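PDB 5HIU: GTPase activator-like protein from Chaetomium thermophilum, which is the TSC2 homologue of this fungus, probably a GTPase activator as a whole, and is represented here by its helical N-terminal part. Local coordinates for residues V40-V51 with N76-E87; I207-C218 with C230-V238. One frame throughout, in Å; residues are numbered along the deposited sequence.

Both contacts join pairs of helices within a single elongated, all-helical chain, an alpha-solenoid, and they use four different helices. The centre of contact 1, near the N-terminal end, lies about 37 Å from the centre of the chain, that of contact 2 about 5 Å; the two contact centres are about 35 Å apart and the contacts do not touch. Place and chemistry go together. In contact 1 the helices run nearly parallel, and a largely buried strip of alanine, valine and leucine is flanked by Asn-44, Arg-47, Glu-83 and Glu-87 on its more exposed border. In contact 2 the helices are antiparallel, and every touching residue is buried, with aliphatic side chains and two cysteines meeting.

Contact 1. Residues V40-V51 with N76-E87; sequences VLAANKLRFAVV and NARQASWELLIE
Helices 40-51 and 76-87 run almost side by side in the same direction, 22° apart with axes 8.6 Å apart, and come closest where the CA atoms of Arg-47 and Leu-84 lie 4.8 Å from each other. Such parallel neighbours, with an intervening helix between them in sequence, are what stacked helices of an alpha-solenoid give; here helix 59-65 puts Ile-61 against both Val-50 and Leu-84. On the buried side Leu-84 reaches across with CD1, 3.8 Å from Leu-46 CB, while its CD2 faces Ala-43. Farther toward the N-terminal ends, Val-40 CG2 meets Ala-77 CB at 3.7 Å. Arg-47 crosses over Glu-83, its CD 3.3 Å from Glu-83 CB, and its CG meets the CG of Glu-87, itself salt-bridged to Lys-90. A bend at chi3 (80°) turns the guanidinium back to its own helix. Glu-83 OE1 sits over one guanidinium face, 4.0 Å from Arg-47 NH1, an attraction of charges with no N-H aimed at it. Arg-47 NH1 instead donates to Asn-44 OD1 at 3.0 Å, from above the plane of the amide. Asn-44 ND2 rests on the Ala-80 methyl and donates to Val-40 O at 2.8 Å, an oxygen that takes the backbone N-H of Asn-44 on its opposite face.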
# COMPACT_ATOMS: atom_id res chain seq x y z
N VAL A 40 -15.44 -40.24 -1.24
CA VAL A 40 -15.26 -39.27 -0.17
C VAL A 40 -14.45 -39.89 0.97
O VAL A 40 -13.48 -39.30 1.47
CB VAL A 40 -16.62 -38.74 0.32
CG1 VAL A 40 -16.45 -37.88 1.57
CG2 VAL A 40 -17.28 -37.91 -0.78
N LEU A 41 -14.84 -41.08 1.38
CA LEU A 41 -14.15 -41.77 2.46
C LEU A 41 -12.71 -42.13 2.06
O LEU A 41 -11.80 -42.05 2.87
CB LEU A 41 -14.94 -43.03 2.85
CG LEU A 41 -14.37 -43.83 4.01
CD1 LEU A 41 -14.57 -43.05 5.29
CD2 LEU A 41 -15.03 -45.21 4.10
N ALA A 42 -12.52 -42.54 0.81
CA ALA A 42 -11.19 -42.87 0.30
C ALA A 42 -10.31 -41.62 0.32
O ALA A 42 -9.17 -41.65 0.81
CB ALA A 42 -11.30 -43.40 -1.12
N ALA A 43 -10.88 -40.54 -0.19
CA ALA A 43 -10.25 -39.25 -0.15
C ALA A 43 -9.73 -38.95 1.24
O ALA A 43 -8.59 -38.50 1.41
CB ALA A 43 -11.23 -38.17 -0.60
N ASN A 44 -10.57 -39.19 2.24
CA ASN A 44 -10.21 -38.85 3.61
C ASN A 44 -9.08 -39.74 4.13
O ASN A 44 -8.20 -39.28 4.85
CB ASN A 44 -11.42 -38.95 4.55
CG ASN A 44 -12.24 -37.68 4.59
OD1 ASN A 44 -11.98 -36.79 5.39
ND2 ASN A 44 -13.25 -37.61 3.75
N LYS A 45 -9.12 -41.02 3.76
CA LYS A 45 -8.10 -41.96 4.21
C LYS A 45 -6.77 -41.70 3.53
O LYS A 45 -5.74 -41.58 4.19
CB LYS A 45 -8.55 -43.38 3.92
CG LYS A 45 -9.66 -43.83 4.85
CD LYS A 45 -10.25 -45.13 4.38
CE LYS A 45 -11.24 -45.68 5.39
NZ LYS A 45 -11.82 -46.92 4.81
N LEU A 46 -6.79 -41.62 2.20
CA LEU A 46 -5.62 -41.17 1.45
C LEU A 46 -5.04 -39.89 2.00
O LEU A 46 -3.83 -39.74 2.11
CB LEU A 46 -5.98 -40.94 -0.01
CG LEU A 46 -5.97 -42.23 -0.79
CD1 LEU A 46 -6.74 -42.06 -2.09
CD2 LEU A 46 -4.53 -42.64 -1.03
N ARG A 47 -5.88 -38.93 2.35
CA ARG A 47 -5.32 -37.71 2.88
C ARG A 47 -4.46 -38.04 4.08
O ARG A 47 -3.45 -37.38 4.30
CB ARG A 47 -6.40 -36.71 3.25
CG ARG A 47 -5.82 -35.37 3.59
CD ARG A 47 -6.90 -34.39 3.97
NE ARG A 47 -7.37 -34.54 5.35
CZ ARG A 47 -8.45 -35.23 5.72
NH1 ARG A 47 -9.21 -35.85 4.83
NH2 ARG A 47 -8.78 -35.28 7.01
N PHE A 48 -4.86 -39.05 4.83
CA PHE A 48 -4.05 -39.55 5.95
C PHE A 48 -2.81 -40.30 5.45
O PHE A 48 -1.71 -40.10 5.96
CB PHE A 48 -4.90 -40.44 6.88
CG PHE A 48 -5.53 -39.68 8.00
CD1 PHE A 48 -6.45 -38.68 7.74
CD2 PHE A 48 -5.19 -39.94 9.32
CE1 PHE A 48 -7.02 -37.95 8.76
CE2 PHE A 48 -5.76 -39.22 10.35
CZ PHE A 48 -6.67 -38.21 10.07
N ALA A 49 -3.01 -41.16 4.45
CA ALA A 49 -1.93 -41.96 3.86
C ALA A 49 -0.82 -41.11 3.28
O ALA A 49 0.36 -41.33 3.56
CB ALA A 49 -2.50 -42.84 2.76
N VAL A 50 -1.21 -40.15 2.46
CA VAL A 50 -0.28 -39.21 1.86
C VAL A 50 0.51 -38.53 2.97
O VAL A 50 1.74 -38.47 2.90
CB VAL A 50 -1.01 -38.18 0.96
CG1 VAL A 50 -0.12 -37.01 0.60
CG2 VAL A 50 -1.54 -38.87 -0.29
N VAL A 51 -0.17 -38.06 4.02
CA VAL A 51 0.51 -37.43 5.16
C VAL A 51 1.61 -38.36 5.70
O VAL A 51 2.69 -37.90 6.10
CB VAL A 51 -0.50 -37.03 6.28
CG1 VAL A 51 0.21 -36.74 7.60
CG2 VAL A 51 -1.32 -35.83 5.87
N ASN A 76 -19.34 -31.80 1.17
CA ASN A 76 -18.56 -32.88 1.78
C ASN A 76 -17.56 -33.49 0.82
O ASN A 76 -16.49 -33.93 1.24
CB ASN A 76 -19.47 -33.97 2.30
CG ASN A 76 -20.21 -34.70 1.20
OD1 ASN A 76 -20.50 -34.13 0.16
ND2 ASN A 76 -20.50 -35.97 1.42
N ALA A 77 -17.91 -33.53 -0.46
CA ALA A 77 -17.04 -34.14 -1.46
C ALA A 77 -16.03 -33.17 -2.03
O ALA A 77 -14.93 -33.57 -2.41
CB ALA A 77 -17.88 -34.74 -2.59
N ARG A 78 -16.39 -31.90 -2.15
CA ARG A 78 -15.43 -30.93 -2.65
C ARG A 78 -14.41 -30.77 -1.56
O ARG A 78 -13.22 -30.83 -1.81
CB ARG A 78 -16.09 -29.59 -2.99
CG ARG A 78 -17.10 -29.64 -4.12
CD ARG A 78 -17.47 -28.27 -4.64
NE ARG A 78 -17.67 -27.29 -3.57
CZ ARG A 78 -18.75 -27.21 -2.79
NH1 ARG A 78 -19.76 -28.06 -2.92
NH2 ARG A 78 -18.80 -26.27 -1.85
N GLN A 79 -14.90 -30.59 -0.34
CA GLN A 79 -14.05 -30.32 0.79
C GLN A 79 -13.04 -31.43 1.02
O GLN A 79 -11.84 -31.16 1.08
CB GLN A 79 -14.88 -30.05 2.05
CG GLN A 79 -15.38 -28.60 2.05
CD GLN A 79 -16.41 -28.28 3.11
OE1 GLN A 79 -16.29 -28.69 4.26
NE2 GLN A 79 -17.40 -27.49 2.73
N ALA A 80 -13.50 -32.66 1.14
CA ALA A 80 -12.59 -33.78 1.41
C ALA A 80 -11.56 -33.96 0.29
O ALA A 80 -10.46 -34.46 0.52
CB ALA A 80 -13.37 -35.07 1.64
N SER A 81 -11.93 -33.55 -0.92
CA SER A 81 -11.02 -33.59 -2.07
C SER A 81 -9.98 -32.47 -2.01
O SER A 81 -8.81 -32.70 -2.26
CB SER A 81 -11.84 -33.52 -3.36
OG SER A 81 -11.03 -33.66 -4.52
N TRP A 82 -10.42 -31.26 -1.68
CA TRP A 82 -9.50 -30.13 -1.55
C TRP A 82 -8.42 -30.42 -0.55
O TRP A 82 -7.26 -30.08 -0.74
CB TRP A 82 -10.23 -28.90 -1.05
CG TRP A 82 -10.87 -28.11 -2.07
CD1 TRP A 82 -12.19 -27.86 -2.18
CD2 TRP A 82 -10.24 -27.41 -3.12
NE1 TRP A 82 -12.44 -27.05 -3.25
CE2 TRP A 82 -11.25 -26.76 -3.85
CE3 TRP A 82 -8.92 -27.29 -3.54
CZ2 TRP A 82 -10.98 -25.99 -4.97
CZ3 TRP A 82 -8.65 -26.52 -4.66
CH2 TRP A 82 -9.68 -25.88 -5.36
N GLU A 83 -8.81 -31.04 0.54
CA GLU A 83 -7.87 -31.37 1.59
C GLU A 83 -6.87 -32.40 1.16
O GLU A 83 -5.72 -32.40 1.62
CB GLU A 83 -8.62 -31.83 2.81
CG GLU A 83 -9.51 -30.71 3.32
CD GLU A 83 -10.27 -31.10 4.54
OE1 GLU A 83 -10.88 -32.19 4.55
OE2 GLU A 83 -10.24 -30.26 5.47
N LEU A 84 -7.30 -33.28 0.26
CA LEU A 84 -6.43 -34.31 -0.25
C LEU A 84 -5.49 -33.68 -1.26
O LEU A 84 -4.32 -34.06 -1.32
CB LEU A 84 -7.26 -35.42 -0.88
CG LEU A 84 -6.54 -36.40 -1.81
CD1 LEU A 84 -5.62 -37.30 -1.00
CD2 LEU A 84 -7.57 -37.22 -2.57
N LEU A 85 -6.01 -32.74 -2.06
CA LEU A 85 -5.21 -32.08 -3.10
C LEU A 85 -4.14 -31.18 -2.46
O LEU A 85 -3.00 -31.10 -2.91
CB LEU A 85 -6.10 -31.28 -4.05
CG LEU A 85 -7.07 -32.06 -4.96
CD1 LEU A 85 -7.84 -31.10 -5.86
CD2 LEU A 85 -6.38 -33.11 -5.82
N ILE A 86 -4.54 -30.52 -1.39
CA ILE A 86 -3.65 -29.66 -0.63
C ILE A 86 -2.46 -30.44 -0.11
O ILE A 86 -1.32 -29.97 -0.19
CB ILE A 86 -4.44 -29.01 0.53
CG1 ILE A 86 -5.19 -27.81 -0.01
CG2 ILE A 86 -3.53 -28.57 1.65
CD1 ILE A 86 -6.37 -27.43 0.82
N GLU A 87 -2.71 -31.63 0.41
CA GLU A 87 -1.61 -32.47 0.88
C GLU A 87 -0.77 -32.93 -0.29
O GLU A 87 0.44 -33.04 -0.15
CB GLU A 87 -2.10 -33.66 1.70
CG GLU A 87 -2.63 -33.29 3.08
CD GLU A 87 -1.65 -32.43 3.86
OE1 GLU A 87 -0.62 -32.98 4.31
OE2 GLU A 87 -1.89 -31.21 4.03

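Contact 2. Residues I207-C218 with C230-V238; sequences IAGLIDMLLKIC and CIHVIESLV
Aliphatic packing carries most of this interface, and Leu-214 is at its middle, its two methyls straddling Val-233 CG1, with CD1 at 3.3 Å and CD2 at 3.5 Å. Its CG stands anti to the carbonyl carbon (chi1 -58°), which sends the branch across to helix 230-238, where CD1 also reaches Ile-234 CG1. Beside it, Leu-215 CD2 meets Ile-234 CD1 at 3.9 Å, the two side chains crossing at about a right angle. One turn on, Leu-237 forks between two isoleucines: CD1 lies 3.6 Å from Ile-211 CG1, and its CD2 is 3.9 Å from Ile-207 CD1, the side chains of Leu-237 and Ile-207 running past each other in opposite directions.

Sulfur contacts close the other end. Cys-230 SG touches Ile-217 CG2 at 3.8 Å and lies near the backbone oxygen of Leu-214, while Cys-218 SG packs on Cys-230 CB at 3.5 Å. The two sulfurs, 4.2 Å apart, are not joined as a disulfide.

Helix 139-163 adds Tyr-151 against Ile-217, and helix 245-261 adds Val-254 against Leu-215 and Cys-218. Segments 207-218 and 230-238 run antiparallel at 153°; helices 204-219 and 224-240, consecutive in the chain, form a helical hairpin, the kind of unit from which alpha-solenoids are built.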
# COMPACT_ATOMS: atom_id res chain seq x y z
N ILE A 207 1.47 -5.72 -13.63
CA ILE A 207 1.83 -4.90 -12.50
C ILE A 207 1.01 -3.61 -12.48
O ILE A 207 0.54 -3.15 -11.42
CB ILE A 207 3.34 -4.61 -12.49
CG1 ILE A 207 4.11 -5.90 -12.17
CG2 ILE A 207 3.69 -3.53 -11.47
CD1 ILE A 207 3.74 -6.54 -10.84
N ALA A 208 0.83 -3.03 -13.65
CA ALA A 208 -0.10 -1.92 -13.80
C ALA A 208 -1.45 -2.34 -13.24
O ALA A 208 -2.03 -1.63 -12.41
CB ALA A 208 -0.21 -1.51 -15.25
N GLY A 209 -1.92 -3.52 -13.63
CA GLY A 209 -3.18 -4.03 -13.10
C GLY A 209 -3.14 -4.22 -11.59
O GLY A 209 -4.08 -3.87 -10.84
N LEU A 210 -2.06 -4.80 -11.11
CA LEU A 210 -1.99 -5.11 -9.70
C LEU A 210 -2.01 -3.82 -8.90
O LEU A 210 -2.78 -3.70 -7.96
CB LEU A 210 -0.75 -5.93 -9.41
CG LEU A 210 -0.49 -6.16 -7.94
CD1 LEU A 210 -1.68 -6.78 -7.21
CD2 LEU A 210 0.75 -7.04 -7.82
N ILE A 211 -1.20 -2.85 -9.31
CA ILE A 211 -1.14 -1.56 -8.63
C ILE A 211 -2.50 -0.91 -8.52
O ILE A 211 -2.89 -0.51 -7.42
CB ILE A 211 -0.17 -0.60 -9.34
CG1 ILE A 211 1.28 -1.02 -9.07
CG2 ILE A 211 -0.36 0.84 -8.86
CD1 ILE A 211 2.25 -0.59 -10.16
N ASP A 212 -3.22 -0.81 -9.64
CA ASP A 212 -4.59 -0.25 -9.64
C ASP A 212 -5.47 -0.89 -8.59
O ASP A 212 -6.19 -0.22 -7.85
CB ASP A 212 -5.29 -0.46 -11.00
CG ASP A 212 -4.66 0.31 -12.11
OD1 ASP A 212 -3.76 1.12 -11.85
OD2 ASP A 212 -5.06 0.08 -13.27
N MET A 213 -5.43 -2.21 -8.55
CA MET A 213 -6.26 -2.97 -7.64
C MET A 213 -5.96 -2.61 -6.17
O MET A 213 -6.89 -2.43 -5.37
CB MET A 213 -6.02 -4.46 -7.90
CG MET A 213 -6.98 -5.42 -7.24
SD MET A 213 -8.66 -5.20 -7.82
CE MET A 213 -9.43 -4.36 -6.43
N LEU A 214 -4.68 -2.47 -5.83
CA LEU A 214 -4.29 -2.15 -4.46
C LEU A 214 -4.70 -0.75 -4.05
O LEU A 214 -5.03 -0.50 -2.89
CB LEU A 214 -2.79 -2.22 -4.29
CG LEU A 214 -2.16 -3.54 -4.63
CD1 LEU A 214 -0.73 -3.23 -5.01
CD2 LEU A 214 -2.27 -4.52 -3.47
N LEU A 215 -4.66 0.17 -5.01
CA LEU A 215 -4.96 1.54 -4.69
C LEU A 215 -6.45 1.71 -4.49
O LEU A 215 -6.87 2.45 -3.60
CB LEU A 215 -4.44 2.47 -5.76
CG LEU A 215 -2.93 2.42 -5.93
CD1 LEU A 215 -2.53 3.45 -6.96
CD2 LEU A 215 -2.16 2.63 -4.63
N LYS A 216 -7.23 1.03 -5.32
CA LYS A 216 -8.69 0.97 -5.13
C LYS A 216 -8.95 0.61 -3.66
O LYS A 216 -9.53 1.38 -2.88
CB LYS A 216 -9.28 -0.09 -6.06
CG LYS A 216 -10.73 0.08 -6.46
CD LYS A 216 -11.11 -0.93 -7.55
CE LYS A 216 -11.88 -0.26 -8.68
NZ LYS A 216 -12.47 -1.22 -9.65
N ILE A 217 -8.45 -0.55 -3.27
CA ILE A 217 -8.64 -1.03 -1.92
C ILE A 217 -8.15 -0.02 -0.89
O ILE A 217 -8.78 0.18 0.14
CB ILE A 217 -7.95 -2.38 -1.74
CG1 ILE A 217 -8.67 -3.42 -2.61
CG2 ILE A 217 -7.95 -2.82 -0.29
CD1 ILE A 217 -7.84 -4.66 -2.86
N CYS A 218 -7.04 0.65 -1.18
CA CYS A 218 -6.54 1.69 -0.31
C CYS A 218 -7.55 2.80 -0.08
O CYS A 218 -7.81 3.21 1.05
CB CYS A 218 -5.26 2.29 -0.88
SG CYS A 218 -3.79 1.31 -0.52
N CYS A 230 -1.78 -3.42 1.94
CA CYS A 230 -1.52 -2.82 0.65
C CYS A 230 -0.24 -2.01 0.61
O CYS A 230 0.42 -1.96 -0.43
CB CYS A 230 -2.66 -1.90 0.24
SG CYS A 230 -4.17 -2.82 -0.03
N ILE A 231 0.11 -1.37 1.71
CA ILE A 231 1.37 -0.64 1.77
C ILE A 231 2.52 -1.62 1.65
O ILE A 231 3.50 -1.37 0.95
CB ILE A 231 1.51 0.14 3.08
CG1 ILE A 231 0.58 1.34 3.06
CG2 ILE A 231 2.94 0.64 3.29
CD1 ILE A 231 0.29 1.88 4.45
N HIS A 232 2.41 -2.73 2.36
CA HIS A 232 3.46 -3.75 2.30
C HIS A 232 3.55 -4.35 0.91
O HIS A 232 4.65 -4.61 0.45
CB HIS A 232 3.29 -4.77 3.42
CG HIS A 232 3.39 -4.15 4.78
ND1 HIS A 232 4.38 -3.24 5.10
CD2 HIS A 232 2.60 -4.24 5.87
CE1 HIS A 232 4.21 -2.82 6.34
NE2 HIS A 232 3.13 -3.41 6.83
N VAL A 233 2.42 -4.46 0.20
CA VAL A 233 2.48 -4.96 -1.16
C VAL A 233 3.28 -3.99 -2.01
O VAL A 233 4.12 -4.39 -2.80
CB VAL A 233 1.10 -5.25 -1.74
CG1 VAL A 233 1.14 -5.30 -3.26
CG2 VAL A 233 0.58 -6.56 -1.19
N ILE A 234 3.04 -2.71 -1.82
CA ILE A 234 3.71 -1.69 -2.59
C ILE A 234 5.17 -1.60 -2.21
O ILE A 234 6.02 -1.47 -3.06
CB ILE A 234 3.00 -0.33 -2.46
CG1 ILE A 234 1.70 -0.38 -3.25
CG2 ILE A 234 3.87 0.81 -2.99
CD1 ILE A 234 0.71 0.67 -2.79
N GLU A 235 5.45 -1.67 -0.91
CA GLU A 235 6.83 -1.78 -0.44
C GLU A 235 7.48 -2.91 -1.21
O GLU A 235 8.57 -2.76 -1.72
CB GLU A 235 6.82 -2.04 1.06
CG GLU A 235 8.16 -2.12 1.77
CD GLU A 235 8.02 -2.47 3.26
OE1 GLU A 235 6.89 -2.56 3.78
OE2 GLU A 235 9.05 -2.67 3.93
N SER A 236 6.80 -4.04 -1.34
CA SER A 236 7.38 -5.17 -2.01
C SER A 236 7.69 -4.81 -3.42
O SER A 236 8.79 -5.09 -3.91
CB SER A 236 6.44 -6.35 -2.03
OG SER A 236 6.69 -7.16 -0.91
N LEU A 237 6.71 -4.21 -4.10
CA LEU A 237 6.94 -3.88 -5.49
C LEU A 237 8.22 -3.10 -5.58
O LEU A 237 9.15 -3.51 -6.28
CB LEU A 237 5.79 -3.07 -6.08
CG LEU A 237 4.61 -3.92 -6.51
CD1 LEU A 237 3.61 -3.02 -7.23
CD2 LEU A 237 5.02 -5.06 -7.43
N VAL A 238 8.29 -2.01 -4.82
CA VAL A 238 9.45 -1.13 -4.95
C VAL A 238 10.72 -1.80 -4.47
O VAL A 238 11.76 -1.60 -5.02
CB VAL A 238 9.25 0.26 -4.29
CG1 VAL A 238 8.09 0.99 -4.94
CG2 VAL A 238 9.01 0.14 -2.80